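Local structure of TRAP dicarboxylate transporter, DctP subunit (Sulfurospirillum deleyianum, 4OVS) at residues S92-L97 against G235-M240; K113-K118 against K326-V331; D141-G146 against E265-E270. The protein binds succinate and is probably the periplasmic solute-binding subunit of a TRAP dicarboxylate transporter. One frame throughout, in Å; residues are numbered along the deposited sequence.

Overall arrangement
Leaving strand 86-87, the chain reaches 92-97, which meets strand 233-241 in contact 1 and closes a loop of 137 residues. Helix 113-120 follows and is met much later by the C-terminal helix 317-330, whose end returns in contact 2. Strand 137-152 then packs against the long helix 253-289 in contact 3, so the whole of contact 3 lies within the span that contact 2 brackets, whereas contact 1 crosses both others. Contacts 1 and 3 share one sheet, strands 233-241 and 137-152 being antiparallel neighbours joined by Tyr236 N to Trp143 O. A salt bridge from Lys113 to Asp144 connects contacts 2 and 3; contacts 1 and 2 do not touch.

Contact 1. Residues S92-L97 against G235-M240; sequences SKFTSL and GYLVIM. With SIN (succinic acid), chain C.
Phe94, in the turn 92-97, stands over strand 235-240, its CA atom 9.1 Å from that of Leu237, and no hydrogen bond joins the two segments. The gap is filled by side chains. The Phe94 ring comes in end first, its CZ lying 3.8 Å from Leu237 O, which sits near the ring plane at the edge. Beside that oxygen, Phe94 CE2 packs on Leu237 CB at 4.0 Å, the two side chains running at about a right angle. Ile239 approaches from the opposite direction and sets its CG2 methyl 3.9 Å from Phe94 CZ, again at the ring edge. Ile239 CG1 is wedged between its own backbone N and carbonyl carbon (chi1 54°), a rotation that brings CD1 as well as CG2 up to the ring. Met76 and Val132, from helices 75-81 and 123-134, close round the same apolar cluster.

Next to Phe94, the Lys93 chain bends at chi2 and chi4 and delivers NZ to succinate O1 at 2.9 Å. A second charge partner of this ammonium is Asp72. At the other carboxylate, Tyr236 OH donates to succinate O4 at 2.6 Å, and the ligand carbon C4 lies in plane at the edge of the Tyr236 ring. Lys40, Arg169 and Asn213 complete the hydrogen-bonding set around the ligand.

The chemistry is thus divided: the Phe94 ring packs the loop on the strand, while the neighbouring Lys93 and Tyr236 bind opposite ends of the dicarboxylate. This pairing of cationic and hydroxyl donors with two carboxylates is consistent with recognition of a small dianion.

Contact 2. Residues K113-K118 against K326-V331; sequences KDHLYK and KKVQAV
One hydrogen bond crosses from helix 113-118 to the segment 326-331: His115 NE2 donates to Val328 O at 2.9 Å. The acceptor lies almost exactly in the imidazole plane, though the N-H...O angle of 144° leaves the bond bent. From the carbonyl's side the donor is tilted from the plane, and Val331 N reaches the same oxygen from the opposite face, 3.2 Å away. Val328 O therefore serves both the turn at its own helix end and the imidazole. With CG swung opposite the backbone N (chi1 -174°), the His115 ring extends across to this helix end; its other nitrogen, ND1, is hydrogen-bonded to the backbone N of Arg111, which fixes the rotation of the ring. Arg111 NH2 also hydrogen-bonds to Val331 O.

Van der Waals contacts flank the bond. Val331 CB rests at the ring edge, 3.7 Å from His115 NE2, and Val328 CG1 comes to 3.9 Å from His115 CE1. Farther along the helix, Val331 CG1 touches Lys118 CB at 3.7 Å.

Charges meet at Lys118, whose NZ forms a salt bridge with the terminal carboxylate of Lys332, and a weaker one with Asp114 OD2 at 3.3 Å.

Far from the succinate site, helix 113-120 here packs on the C-terminal end of helix 317-330, tying the protein's last helix to the body of the solute-binding fold.

Contact 3. Residues D141-G146 against E265-E270; sequences DYWDAG and EYERKE
Tyr142 O is gripped by two nitrogens of Arg268, NH2 at 2.8 Å and NE at 3.1 Å, in a side-on pair of hydrogen bonds to a single carbonyl oxygen. The oxygen lies close to the guanidinium plane, while both donors approach from one face of the carbonyl, tilted from its plane. The chain of Arg268 is extended from CG to NE, which carries the guanidinium along to the strand; NH1 forms a salt bridge with Asp121, a further hold on the group.

One helix position earlier, Glu267 turns toward the strand. Its OE1 accepts from Asp144 N at 3.0 Å, nearly straight at 168° and on the syn side, though somewhat out of the carboxylate plane. Glu267 OE2 stands only 2.6 Å from Asp144 O, a spacing suggesting that the acid may carry a proton here. CG opposite the backbone N, then a bend at chi2, lays the chain over Trp143: Glu267 CG sits 4.0 Å from the centroid of the six-membered ring, a CH-pi contact over the face, and carboxylate and ring planes are only 5° apart. The indole NE1 is held by Thr264.

A water donates both to Asp144 OD2 and to Arg268 O, bridging strand and helix, while Asp144 OD1 is hydrogen-bonded to Tyr233.

Strand 141-146 and helix 265-270 run nearly parallel, their axes 15° apart and 7.5 Å at closest approach. Directly after Asp144, Ala145 and Gly146 both face Leu234 in a classic beta bulge. The arrangement is that of an alpha/beta layer in a periplasmic solute-binding protein, where the long helix 253-289 packs on the sheet strand whose Trp143 touches Tyr236 of the succinate site.

Contact 1. Residues S92-L97 against G235-M240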
# COMPACT_ATOMS: atom_id res chain seq x y z
N SER A 92 3.72 -2.44 -4.73
CA SER A 92 3.52 -2.29 -6.19
C SER A 92 4.41 -1.22 -6.81
O SER A 92 4.79 -1.31 -7.97
CB SER A 92 2.07 -1.89 -6.52
OG SER A 92 1.12 -2.89 -6.18
N LYS A 93 4.72 -0.20 -6.02
CA LYS A 93 5.46 0.94 -6.49
C LYS A 93 6.93 0.58 -6.76
O LYS A 93 7.61 1.28 -7.48
CB LYS A 93 5.36 2.07 -5.47
CG LYS A 93 3.95 2.49 -5.08
CD LYS A 93 3.23 3.29 -6.14
CE LYS A 93 1.70 3.18 -6.00
NZ LYS A 93 1.13 3.89 -4.83
N PHE A 94 7.39 -0.55 -6.22
CA PHE A 94 8.76 -1.03 -6.43
C PHE A 94 8.91 -1.99 -7.60
O PHE A 94 10.02 -2.39 -7.96
CB PHE A 94 9.25 -1.78 -5.18
CG PHE A 94 9.47 -0.89 -3.96
CD1 PHE A 94 10.70 -0.28 -3.75
CD2 PHE A 94 8.47 -0.70 -3.03
CE1 PHE A 94 10.92 0.51 -2.65
CE2 PHE A 94 8.68 0.10 -1.91
CZ PHE A 94 9.90 0.71 -1.72
N THR A 95 7.80 -2.40 -8.19
CA THR A 95 7.85 -3.56 -9.08
C THR A 95 8.57 -3.33 -10.41
O THR A 95 8.93 -4.29 -11.07
CB THR A 95 6.45 -4.18 -9.30
OG1 THR A 95 5.58 -3.28 -10.01
CG2 THR A 95 5.82 -4.56 -7.92
N SER A 96 8.81 -2.08 -10.81
CA SER A 96 9.64 -1.85 -11.98
C SER A 96 11.14 -1.98 -11.66
O SER A 96 11.89 -2.43 -12.50
CB SER A 96 9.34 -0.51 -12.65
OG SER A 96 9.70 0.59 -11.83
N LEU A 97 11.58 -1.58 -10.46
CA LEU A 97 12.96 -1.71 -10.00
C LEU A 97 13.26 -3.12 -9.54
O LEU A 97 14.35 -3.65 -9.77
CB LEU A 97 13.19 -0.79 -8.79
CG LEU A 97 12.81 0.65 -9.11
CD1 LEU A 97 13.00 1.57 -7.91
CD2 LEU A 97 13.61 1.15 -10.29
N GLY A 235 0.68 -3.19 1.45
CA GLY A 235 1.59 -2.78 2.51
C GLY A 235 2.75 -1.96 1.94
O GLY A 235 2.86 -1.83 0.73
N TYR A 236 3.62 -1.48 2.82
CA TYR A 236 4.66 -0.52 2.46
C TYR A 236 6.06 -0.97 2.94
O TYR A 236 6.20 -1.69 3.91
CB TYR A 236 4.33 0.80 3.15
CG TYR A 236 2.89 1.26 3.06
CD1 TYR A 236 2.41 1.82 1.88
CD2 TYR A 236 2.01 1.17 4.14
CE1 TYR A 236 1.10 2.27 1.75
CE2 TYR A 236 0.68 1.64 4.03
CZ TYR A 236 0.25 2.20 2.83
OH TYR A 236 -1.03 2.64 2.63
N LEU A 237 7.10 -0.51 2.24
CA LEU A 237 8.48 -0.66 2.69
C LEU A 237 9.02 0.75 2.84
O LEU A 237 8.99 1.55 1.90
CB LEU A 237 9.31 -1.45 1.71
CG LEU A 237 10.81 -1.45 2.07
CD1 LEU A 237 11.08 -2.16 3.38
CD2 LEU A 237 11.61 -2.06 0.97
N VAL A 238 9.43 1.08 4.04
CA VAL A 238 10.03 2.40 4.30
C VAL A 238 11.41 2.39 3.67
O VAL A 238 12.20 1.45 3.88
CB VAL A 238 10.13 2.67 5.82
CG1 VAL A 238 10.78 4.02 6.13
CG2 VAL A 238 8.76 2.61 6.45
N ILE A 239 11.66 3.42 2.86
CA ILE A 239 12.97 3.63 2.27
C ILE A 239 13.53 5.02 2.46
O ILE A 239 12.79 5.99 2.62
CB ILE A 239 12.99 3.37 0.77
CG1 ILE A 239 11.90 4.19 0.08
CG2 ILE A 239 12.84 1.87 0.49
CD1 ILE A 239 12.07 4.20 -1.39
N MSE A 240 14.85 5.12 2.40
CA MSE A 240 15.52 6.40 2.50
C MSE A 240 16.40 6.65 1.29
O MSE A 240 16.81 5.73 0.58
CB MSE A 240 16.34 6.51 3.78
CG MSE A 240 15.64 6.22 5.05
SE MSE A 240 16.60 6.95 6.63
CE MSE A 240 18.08 5.64 6.75
C1 SIN C . -2.40 3.14 -3.89
O1 SIN C . -1.71 3.62 -4.83
O2 SIN C . -3.53 2.64 -4.03
C2 SIN C . -1.77 3.07 -2.51
C3 SIN C . -1.52 4.46 -1.93
C4 SIN C . -0.85 4.19 -0.60
O3 SIN C . 0.36 4.48 -0.40
O4 SIN C . -1.53 3.63 0.29

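Contact 2. Residues K113-K118 against K326-V331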
# COMPACT_ATOMS: atom_id res chain seq x y z
N LYS A 113 -3.24 -11.84 8.80
CA LYS A 113 -2.15 -10.98 9.24
C LYS A 113 -1.06 -11.77 9.92
O LYS A 113 0.11 -11.38 9.91
CB LYS A 113 -2.65 -9.91 10.21
CG LYS A 113 -3.55 -8.85 9.58
CD LYS A 113 -2.75 -7.86 8.77
CE LYS A 113 -3.65 -6.79 8.13
NZ LYS A 113 -3.92 -5.58 8.97
N ASP A 114 -1.43 -12.87 10.56
CA ASP A 114 -0.45 -13.72 11.20
C ASP A 114 0.50 -14.23 10.12
O ASP A 114 1.72 -14.21 10.28
CB ASP A 114 -1.17 -14.88 11.91
CG ASP A 114 -0.21 -15.91 12.49
OD1 ASP A 114 0.35 -15.66 13.59
OD2 ASP A 114 -0.03 -16.97 11.85
N HIS A 115 -0.07 -14.72 9.02
CA HIS A 115 0.74 -15.19 7.91
C HIS A 115 1.66 -14.08 7.40
O HIS A 115 2.87 -14.25 7.30
CB HIS A 115 -0.16 -15.69 6.77
CG HIS A 115 0.59 -16.31 5.64
ND1 HIS A 115 0.15 -16.29 4.33
CD2 HIS A 115 1.78 -16.96 5.62
CE1 HIS A 115 1.03 -16.91 3.56
NE2 HIS A 115 2.02 -17.34 4.32
N LEU A 116 1.06 -12.92 7.11
CA LEU A 116 1.78 -11.76 6.58
C LEU A 116 3.03 -11.40 7.37
O LEU A 116 4.14 -11.26 6.84
CB LEU A 116 0.84 -10.55 6.60
CG LEU A 116 1.41 -9.22 6.11
CD1 LEU A 116 1.52 -9.31 4.62
CD2 LEU A 116 0.56 -7.98 6.47
N TYR A 117 2.85 -11.21 8.66
CA TYR A 117 3.96 -10.73 9.47
C TYR A 117 5.10 -11.79 9.58
O TYR A 117 6.28 -11.43 9.64
CB TYR A 117 3.47 -10.30 10.84
CG TYR A 117 2.86 -8.92 10.83
CD1 TYR A 117 3.60 -7.82 10.42
CD2 TYR A 117 1.53 -8.72 11.21
CE1 TYR A 117 3.05 -6.56 10.41
CE2 TYR A 117 0.98 -7.44 11.20
CZ TYR A 117 1.74 -6.39 10.82
OH TYR A 117 1.19 -5.13 10.79
N LYS A 118 4.74 -13.08 9.57
CA LYS A 118 5.74 -14.13 9.54
C LYS A 118 6.54 -14.08 8.24
O LYS A 118 7.71 -14.42 8.22
CB LYS A 118 5.09 -15.51 9.68
CG LYS A 118 4.66 -15.87 11.12
CD LYS A 118 4.11 -17.28 11.21
CE LYS A 118 3.35 -17.53 12.54
NZ LYS A 118 2.58 -18.82 12.59
N LYS A 326 6.29 -20.36 -3.57
CA LYS A 326 6.05 -21.56 -2.77
C LYS A 326 6.52 -21.41 -1.33
O LYS A 326 5.87 -21.89 -0.41
CB LYS A 326 6.69 -22.80 -3.43
CG LYS A 326 5.82 -23.41 -4.54
CD LYS A 326 6.43 -24.66 -5.18
CE LYS A 326 5.79 -24.94 -6.55
NZ LYS A 326 4.28 -24.86 -6.56
N LYS A 327 7.65 -20.74 -1.15
CA LYS A 327 8.12 -20.41 0.19
C LYS A 327 7.06 -19.65 0.96
O LYS A 327 6.80 -19.94 2.12
CB LYS A 327 9.36 -19.54 0.11
CG LYS A 327 10.54 -20.09 0.90
CD LYS A 327 11.75 -19.16 0.85
CE LYS A 327 12.38 -19.14 -0.52
NZ LYS A 327 13.86 -19.44 -0.45
N VAL A 328 6.46 -18.64 0.31
CA VAL A 328 5.39 -17.88 0.95
C VAL A 328 4.22 -18.77 1.26
O VAL A 328 3.69 -18.72 2.36
CB VAL A 328 4.88 -16.73 0.10
CG1 VAL A 328 3.66 -16.11 0.78
CG2 VAL A 328 5.95 -15.69 -0.08
N GLN A 329 3.82 -19.61 0.32
CA GLN A 329 2.66 -20.47 0.56
C GLN A 329 2.91 -21.46 1.69
O GLN A 329 1.98 -21.86 2.37
CB GLN A 329 2.26 -21.20 -0.71
CG GLN A 329 1.72 -20.24 -1.77
CD GLN A 329 1.43 -20.93 -3.08
OE1 GLN A 329 2.32 -21.49 -3.72
NE2 GLN A 329 0.17 -20.90 -3.48
N ALA A 330 4.17 -21.81 1.92
CA ALA A 330 4.53 -22.79 2.93
C ALA A 330 4.63 -22.24 4.36
O ALA A 330 4.74 -23.01 5.31
CB ALA A 330 5.85 -23.50 2.55
N VAL A 331 4.60 -20.91 4.52
CA VAL A 331 4.84 -20.33 5.84
C VAL A 331 3.63 -20.57 6.71
O VAL A 331 2.54 -20.07 6.43
CB VAL A 331 5.12 -18.83 5.79
CG1 VAL A 331 5.05 -18.24 7.19
CG2 VAL A 331 6.48 -18.55 5.16

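Contact 3. Residues D141-G146 against E265-E270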
# COMPACT_ATOMS: atom_id res chain seq x y z
N ASP A 141 12.01 -0.72 7.30
CA ASP A 141 11.02 -1.67 7.83
C ASP A 141 9.75 -1.80 6.97
O ASP A 141 9.41 -0.91 6.24
CB ASP A 141 10.45 -1.17 9.16
CG ASP A 141 11.42 -1.24 10.30
OD1 ASP A 141 11.98 -2.35 10.52
OD2 ASP A 141 11.59 -0.18 10.99
N TYR A 142 9.02 -2.89 7.12
CA TYR A 142 7.70 -2.98 6.54
C TYR A 142 6.61 -2.42 7.45
O TYR A 142 6.62 -2.67 8.68
CB TYR A 142 7.35 -4.42 6.24
CG TYR A 142 8.23 -5.07 5.19
CD1 TYR A 142 8.07 -4.78 3.87
CD2 TYR A 142 9.19 -6.00 5.53
CE1 TYR A 142 8.83 -5.38 2.89
CE2 TYR A 142 9.99 -6.61 4.55
CZ TYR A 142 9.80 -6.29 3.23
OH TYR A 142 10.57 -6.88 2.22
N TRP A 143 5.69 -1.68 6.81
CA TRP A 143 4.46 -1.13 7.40
C TRP A 143 3.22 -1.74 6.76
O TRP A 143 3.28 -2.18 5.62
CB TRP A 143 4.42 0.38 7.20
CG TRP A 143 5.32 1.19 8.07
CD1 TRP A 143 6.35 0.75 8.85
CD2 TRP A 143 5.30 2.61 8.20
NE1 TRP A 143 6.93 1.82 9.51
CE2 TRP A 143 6.30 2.97 9.12
CE3 TRP A 143 4.49 3.63 7.66
CZ2 TRP A 143 6.52 4.29 9.53
CZ3 TRP A 143 4.70 4.92 8.08
CH2 TRP A 143 5.69 5.24 9.01
N ASP A 144 2.08 -1.74 7.49
CA ASP A 144 0.84 -2.43 7.12
C ASP A 144 -0.20 -1.38 6.67
O ASP A 144 -0.27 -0.31 7.26
CB ASP A 144 0.25 -3.08 8.39
CG ASP A 144 -0.99 -3.90 8.13
OD1 ASP A 144 -1.30 -4.23 6.96
OD2 ASP A 144 -1.67 -4.25 9.13
N ALA A 145 -0.95 -1.68 5.62
CA ALA A 145 -2.18 -0.95 5.33
C ALA A 145 -3.34 -1.86 5.62
O ALA A 145 -3.98 -1.68 6.62
CB ALA A 145 -2.23 -0.40 3.86
N GLY A 146 -3.60 -2.82 4.73
CA GLY A 146 -4.58 -3.83 4.97
C GLY A 146 -4.92 -4.57 3.70
O GLY A 146 -4.37 -4.30 2.63
N GLU A 265 6.58 0.14 15.06
CA GLU A 265 5.78 -0.59 16.09
C GLU A 265 4.42 0.11 16.25
O GLU A 265 3.37 -0.53 16.27
CB GLU A 265 6.51 -0.62 17.44
CG GLU A 265 5.55 -0.79 18.65
CD GLU A 265 6.26 -0.86 20.02
OE1 GLU A 265 7.05 0.07 20.35
OE2 GLU A 265 6.00 -1.85 20.76
N TYR A 266 4.46 1.44 16.27
CA TYR A 266 3.26 2.26 16.46
C TYR A 266 2.33 2.17 15.24
O TYR A 266 1.14 1.98 15.38
CB TYR A 266 3.66 3.70 16.70
CG TYR A 266 2.50 4.63 16.66
CD1 TYR A 266 1.55 4.60 17.65
CD2 TYR A 266 2.35 5.55 15.64
CE1 TYR A 266 0.45 5.45 17.63
CE2 TYR A 266 1.27 6.41 15.60
CZ TYR A 266 0.32 6.35 16.60
OH TYR A 266 -0.78 7.17 16.60
N GLU A 267 2.89 2.30 14.05
CA GLU A 267 2.11 2.15 12.83
C GLU A 267 1.37 0.85 12.74
O GLU A 267 0.22 0.84 12.33
CB GLU A 267 2.97 2.34 11.58
CG GLU A 267 2.24 2.53 10.34
CD GLU A 267 1.75 1.27 9.60
OE1 GLU A 267 2.23 0.13 9.86
OE2 GLU A 267 0.85 1.47 8.71
N ARG A 268 2.01 -0.25 13.12
CA ARG A 268 1.37 -1.53 12.97
C ARG A 268 0.22 -1.69 13.99
O ARG A 268 -0.75 -2.38 13.71
CB ARG A 268 2.33 -2.69 13.01
CG ARG A 268 3.45 -2.64 11.98
CD ARG A 268 4.41 -3.78 12.24
NE ARG A 268 5.42 -3.93 11.19
CZ ARG A 268 6.22 -4.99 11.06
NH1 ARG A 268 6.11 -6.02 11.88
NH2 ARG A 268 7.12 -5.04 10.10
N LYS A 269 0.32 -1.04 15.15
CA LYS A 269 -0.75 -1.06 16.14
C LYS A 269 -1.96 -0.28 15.58
O LYS A 269 -3.07 -0.77 15.60
CB LYS A 269 -0.21 -0.51 17.47
CG LYS A 269 0.73 -1.50 18.21
CD LYS A 269 1.42 -0.78 19.38
CE LYS A 269 2.49 -1.59 20.03
NZ LYS A 269 2.00 -2.80 20.70
N GLU A 270 -1.71 0.91 15.01
CA GLU A 270 -2.76 1.70 14.44
C GLU A 270 -3.43 0.92 13.31
O GLU A 270 -4.63 0.94 13.16
CB GLU A 270 -2.24 3.06 13.93
CG GLU A 270 -1.94 4.09 15.04
CD GLU A 270 -3.19 4.70 15.70
OE1 GLU A 270 -3.02 5.44 16.70
OE2 GLU A 270 -4.34 4.49 15.23
O HOH W 1 -0.89 -4.61 12.01